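Local coordinates for protein glycogen accumulation regulator GarA (Mycobacterium tuberculosis, PDB 6I2P) that probably regulates glycogen accumulation and central metabolism through an FHA domain that recognises phosphothreonine in partner proteins, at residues D91-R103 / N110-V122. Sequence-based numbering, arbitrary orientation.
Sequences DDVTVSRRHAEFR and NVVDVGSLNGTYV. With SO4 (sulfate ion), chain L.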
loop_
_atom_site.group_PDB
_atom_site.type_symbol
_atom_site.label_atom_id
_atom_site.label_comp_id
_atom_site.label_asym_id
_atom_site.label_seq_id
_atom_site.Cartn_x
_atom_site.Cartn_y
_atom_site.Cartn_z
ATOM N N ASP C 91 11.592 10.072 -8.122
ATOM C CA ASP C 91 11.819 9.350 -6.878
ATOM C C ASP C 91 10.522 9.121 -6.121
ATOM O O ASP C 91 10.020 10.012 -5.432
ATOM C CB ASP C 91 12.869 10.066 -6.011
ATOM C CG ASP C 91 13.443 9.230 -4.880
ATOM O OD1 ASP C 91 13.336 7.978 -4.946
ATOM O OD2 ASP C 91 14.007 9.822 -3.935
ATOM N N ASP C 92 9.985 7.908 -6.259
ATOM C CA ASP C 92 8.748 7.428 -5.649
ATOM C C ASP C 92 8.814 5.896 -5.684
ATOM O O ASP C 92 9.147 5.344 -6.730
ATOM C CB ASP C 92 7.565 7.984 -6.466
ATOM C CG ASP C 92 6.184 7.370 -6.337
ATOM O OD1 ASP C 92 6.053 6.304 -5.690
ATOM O OD2 ASP C 92 5.244 7.937 -6.905
ATOM N N VAL C 93 8.484 5.223 -4.548
ATOM C CA VAL C 93 8.520 3.755 -4.356
ATOM C C VAL C 93 7.742 2.965 -5.433
ATOM O O VAL C 93 8.129 1.838 -5.750
ATOM C CB VAL C 93 8.110 3.284 -2.924
ATOM C CG1 VAL C 93 9.118 3.742 -1.879
ATOM C CG2 VAL C 93 6.690 3.716 -2.543
ATOM N N THR C 94 6.667 3.554 -5.981
ATOM C CA THR C 94 5.810 2.932 -6.992
ATOM C C THR C 94 6.333 3.138 -8.435
ATOM O O THR C 94 5.848 2.474 -9.348
ATOM C CB THR C 94 4.348 3.388 -6.815
ATOM O OG1 THR C 94 4.254 4.796 -7.022
ATOM C CG2 THR C 94 3.774 3.017 -5.443
ATOM N N VAL C 95 7.322 4.028 -8.640
ATOM C CA VAL C 95 7.921 4.275 -9.958
ATOM C C VAL C 95 9.039 3.245 -10.164
ATOM O O VAL C 95 9.876 3.060 -9.280
ATOM C CB VAL C 95 8.446 5.747 -10.143
ATOM C CG1 VAL C 95 9.128 5.939 -11.500
ATOM C CG2 VAL C 95 7.330 6.776 -9.966
ATOM N N SER C 96 9.053 2.582 -11.331
ATOM C CA SER C 96 10.094 1.622 -11.686
ATOM C C SER C 96 11.356 2.384 -12.064
ATOM O O SER C 96 11.256 3.514 -12.544
ATOM C CB SER C 96 9.647 0.764 -12.868
ATOM O OG SER C 96 8.562 -0.073 -12.512
ATOM N N ARG C 97 12.543 1.768 -11.859
ATOM C CA ARG C 97 13.845 2.353 -12.222
ATOM C C ARG C 97 13.832 2.718 -13.712
ATOM O O ARG C 97 14.192 3.835 -14.082
ATOM C CB ARG C 97 14.989 1.395 -11.865
ATOM C CG ARG C 97 15.251 1.378 -10.367
ATOM C CD ARG C 97 15.911 0.102 -9.904
ATOM N NE ARG C 97 14.942 -0.971 -9.680
ATOM C CZ ARG C 97 15.230 -2.125 -9.086
ATOM N NH1 ARG C 97 16.454 -2.356 -8.627
ATOM N NH2 ARG C 97 14.292 -3.047 -8.927
ATOM N N ARG C 98 13.315 1.799 -14.540
ATOM C CA ARG C 98 13.074 1.977 -15.970
ATOM C C ARG C 98 11.547 1.927 -16.072
ATOM O O ARG C 98 10.969 0.849 -16.000
ATOM C CB ARG C 98 13.737 0.848 -16.804
ATOM C CG ARG C 98 15.246 0.662 -16.580
ATOM C CD ARG C 98 16.083 1.757 -17.213
ATOM N NE ARG C 98 17.506 1.578 -16.922
ATOM C CZ ARG C 98 18.342 2.573 -16.654
ATOM N NH1 ARG C 98 17.908 3.826 -16.633
ATOM N NH2 ARG C 98 19.619 2.325 -16.399
ATOM N N HIS C 99 10.886 3.089 -16.106
ATOM C CA HIS C 99 9.420 3.128 -16.121
ATOM C C HIS C 99 8.879 3.441 -17.500
ATOM O O HIS C 99 8.147 2.630 -18.072
ATOM C CB HIS C 99 8.875 4.136 -15.076
ATOM C CG HIS C 99 7.405 3.994 -14.792
ATOM N ND1 HIS C 99 6.951 3.587 -13.549
ATOM C CD2 HIS C 99 6.336 4.200 -15.599
ATOM C CE1 HIS C 99 5.630 3.578 -13.631
ATOM N NE2 HIS C 99 5.214 3.932 -14.848
ATOM N N ALA C 100 9.247 4.621 -18.033
ATOM C CA ALA C 100 8.749 5.107 -19.308
ATOM C C ALA C 100 9.779 5.922 -20.095
ATOM O O ALA C 100 10.877 6.207 -19.613
ATOM C CB ALA C 100 7.488 5.948 -19.068
ATOM N N GLU C 101 9.409 6.276 -21.320
ATOM C CA GLU C 101 10.190 7.105 -22.227
ATOM C C GLU C 101 9.257 8.031 -22.984
ATOM O O GLU C 101 8.151 7.641 -23.356
ATOM C CB GLU C 101 11.010 6.261 -23.217
ATOM C CG GLU C 101 12.273 5.676 -22.607
ATOM C CD GLU C 101 13.075 4.737 -23.483
ATOM O OE1 GLU C 101 14.200 4.376 -23.065
ATOM O OE2 GLU C 101 12.590 4.369 -24.581
ATOM N N PHE C 102 9.707 9.264 -23.191
ATOM C CA PHE C 102 8.993 10.272 -23.950
ATOM C C PHE C 102 9.763 10.402 -25.246
ATOM O O PHE C 102 10.967 10.673 -25.227
ATOM C CB PHE C 102 8.897 11.597 -23.176
ATOM C CG PHE C 102 8.001 11.505 -21.965
ATOM C CD1 PHE C 102 8.497 11.057 -20.742
ATOM C CD2 PHE C 102 6.662 11.855 -22.044
ATOM C CE1 PHE C 102 7.659 10.943 -19.629
ATOM C CE2 PHE C 102 5.832 11.764 -20.926
ATOM C CZ PHE C 102 6.331 11.296 -19.729
ATOM N N ARG C 103 9.090 10.089 -26.360
ATOM C CA ARG C 103 9.690 10.081 -27.688
ATOM C C ARG C 103 9.149 11.158 -28.615
ATOM O O ARG C 103 7.935 11.323 -28.734
ATOM C CB ARG C 103 9.565 8.692 -28.332
ATOM C CG ARG C 103 10.283 7.601 -27.537
ATOM C CD ARG C 103 10.344 6.292 -28.282
ATOM N NE ARG C 103 11.103 5.290 -27.532
ATOM C CZ ARG C 103 12.044 4.512 -28.057
ATOM N NH1 ARG C 103 12.348 4.603 -29.344
ATOM N NH2 ARG C 103 12.688 3.638 -27.298
ATOM N N ASN C 110 5.204 11.536 -27.744
ATOM C CA ASN C 110 4.460 10.380 -27.277
ATOM C C ASN C 110 5.114 9.770 -26.043
ATOM O O ASN C 110 6.321 9.909 -25.853
ATOM C CB ASN C 110 4.252 9.334 -28.387
ATOM C CG ASN C 110 5.502 8.902 -29.108
ATOM O OD1 ASN C 110 6.258 8.050 -28.630
ATOM N ND2 ASN C 110 5.728 9.471 -30.291
ATOM N N VAL C 111 4.309 9.146 -25.176
ATOM C CA VAL C 111 4.817 8.446 -23.995
ATOM C C VAL C 111 4.755 6.942 -24.276
ATOM O O VAL C 111 3.816 6.466 -24.917
ATOM C CB VAL C 111 4.151 8.858 -22.642
ATOM C CG1 VAL C 111 2.662 8.531 -22.614
ATOM C CG2 VAL C 111 4.867 8.226 -21.443
ATOM N N VAL C 112 5.772 6.211 -23.825
ATOM C CA VAL C 112 5.831 4.769 -23.987
ATOM C C VAL C 112 6.296 4.115 -22.681
ATOM O O VAL C 112 7.281 4.552 -22.086
ATOM C CB VAL C 112 6.658 4.353 -25.239
ATOM C CG1 VAL C 112 8.146 4.655 -25.074
ATOM C CG2 VAL C 112 6.427 2.894 -25.601
ATOM N N ASP C 113 5.573 3.071 -22.237
ATOM C CA ASP C 113 5.932 2.321 -21.039
ATOM C C ASP C 113 6.941 1.283 -21.480
ATOM O O ASP C 113 6.676 0.519 -22.410
ATOM C CB ASP C 113 4.703 1.667 -20.398
ATOM C CG ASP C 113 5.019 0.997 -19.077
ATOM O OD1 ASP C 113 5.517 -0.151 -19.098
ATOM O OD2 ASP C 113 4.757 1.613 -18.023
ATOM N N VAL C 114 8.115 1.284 -20.843
ATOM C CA VAL C 114 9.209 0.383 -21.205
ATOM C C VAL C 114 9.207 -0.928 -20.375
ATOM O O VAL C 114 10.139 -1.722 -20.489
ATOM C CB VAL C 114 10.592 1.099 -21.204
ATOM C CG1 VAL C 114 10.636 2.209 -22.258
ATOM C CG2 VAL C 114 10.968 1.634 -19.816
ATOM N N GLY C 115 8.144 -1.162 -19.607
ATOM C CA GLY C 115 7.999 -2.366 -18.796
ATOM C C GLY C 115 8.005 -2.113 -17.301
ATOM O O GLY C 115 8.792 -2.717 -16.572
ATOM N N SER C 116 7.138 -1.214 -16.828
ATOM C CA SER C 116 7.051 -0.914 -15.400
ATOM C C SER C 116 6.142 -1.911 -14.665
ATOM O O SER C 116 5.455 -2.714 -15.301
ATOM C CB SER C 116 6.563 0.512 -15.184
ATOM O OG SER C 116 5.199 0.634 -15.545
ATOM N N LEU C 117 6.150 -1.843 -13.327
ATOM C CA LEU C 117 5.349 -2.670 -12.436
ATOM C C LEU C 117 3.899 -2.167 -12.338
ATOM O O LEU C 117 2.968 -2.961 -12.440
ATOM C CB LEU C 117 6.015 -2.711 -11.032
ATOM C CG LEU C 117 5.268 -3.437 -9.900
ATOM C CD1 LEU C 117 5.163 -4.929 -10.162
ATOM C CD2 LEU C 117 5.915 -3.157 -8.559
ATOM N N ASN C 118 3.716 -0.858 -12.131
ATOM C CA ASN C 118 2.395 -0.259 -11.925
ATOM C C ASN C 118 1.790 0.434 -13.169
ATOM O O ASN C 118 0.644 0.897 -13.112
ATOM C CB ASN C 118 2.437 0.675 -10.716
ATOM C CG ASN C 118 2.888 -0.020 -9.440
ATOM O OD1 ASN C 118 2.319 -1.029 -8.998
ATOM N ND2 ASN C 118 3.935 0.500 -8.821
ATOM N N GLY C 119 2.534 0.441 -14.278
ATOM C CA GLY C 119 2.090 0.996 -15.553
ATOM C C GLY C 119 2.122 2.502 -15.705
ATOM O O GLY C 119 2.454 3.239 -14.775
ATOM N N THR C 120 1.787 2.957 -16.918
ATOM C CA THR C 120 1.721 4.364 -17.304
ATOM C C THR C 120 0.283 4.681 -17.722
ATOM O O THR C 120 -0.342 3.907 -18.450
ATOM C CB THR C 120 2.768 4.690 -18.390
ATOM O OG1 THR C 120 4.047 4.234 -17.949
ATOM C CG2 THR C 120 2.852 6.186 -18.697
ATOM N N TYR C 121 -0.236 5.814 -17.246
ATOM C CA TYR C 121 -1.598 6.249 -17.534
ATOM C C TYR C 121 -1.598 7.600 -18.225
ATOM O O TYR C 121 -0.829 8.489 -17.857
ATOM C CB TYR C 121 -2.442 6.315 -16.245
ATOM C CG TYR C 121 -2.457 5.030 -15.441
ATOM C CD1 TYR C 121 -1.446 4.742 -14.528
ATOM C CD2 TYR C 121 -3.514 4.133 -15.546
ATOM C CE1 TYR C 121 -1.454 3.563 -13.785
ATOM C CE2 TYR C 121 -3.547 2.960 -14.790
ATOM C CZ TYR C 121 -2.509 2.677 -13.914
ATOM O OH TYR C 121 -2.526 1.527 -13.165
ATOM N N VAL C 122 -2.447 7.743 -19.243
ATOM C CA VAL C 122 -2.647 8.996 -19.969
ATOM C C VAL C 122 -4.120 9.308 -19.827
ATOM O O VAL C 122 -4.957 8.504 -20.245
ATOM C CB VAL C 122 -2.162 8.960 -21.445
ATOM C CG1 VAL C 122 -2.603 10.214 -22.205
ATOM C CG2 VAL C 122 -0.648 8.809 -21.503
HETATM S S SO4 L . 7.135 7.876 -1.433
HETATM O O1 SO4 L . 5.818 8.134 -0.844
HETATM O O2 SO4 L . 7.969 7.162 -0.465
HETATM O O3 SO4 L . 6.985 7.069 -2.645
HETATM O O4 SO4 L . 7.780 9.144 -1.795
HETATM O O HOH W 1 5.776 0.951 -11.595
HETATM O O HOH W 2 11.335 -1.821 -16.361
#
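With CG anti to the backbone N (chi1 -166°), H99 turns its imidazole against the 114-119 loop, where S116 places CB over the ring face while its chi1 of 70° turns OG to the D113 carboxylate. This is the end of the FHA domain where, as in its relatives, phosphopeptide is probably bound, and where the loops leading into and out of the antiparallel hairpin 100-105/108-113 meet. S116 CB sits 3.4 Å from the H99 ring centroid, almost on the ring normal, a CH-pi contact. The ring is fixed at its edges: NE2 donates in the ring plane to G119 O at 2.8 Å, from above that carbonyl's plane, while ND1 accepts from S96 N. D113 organises the opposing loop. Its OD1 takes G115 N and S116 N, the former an Asx turn; its OD2 receives S116 OG on the syn lone pair and T120 OG1 on the anti. Nearer the recognition surface, N118 ND2 donates to T94 O at 2.8 Å on a carbonyl lone pair, and L117 N reaches S96 OG at 3.1 Å. S96 OG and R97 NH2 also bond a modified side chain of another protein's chain, and N118 ND2 the backbone of that chain. Along the hairpin, E101 and V112 exchange two backbone bonds, and V111 CG2 lies over the F102 ring. Water 1 joins the two loops, donating to T94 O and S96 OG and accepting from N118 N at 2.8 Å.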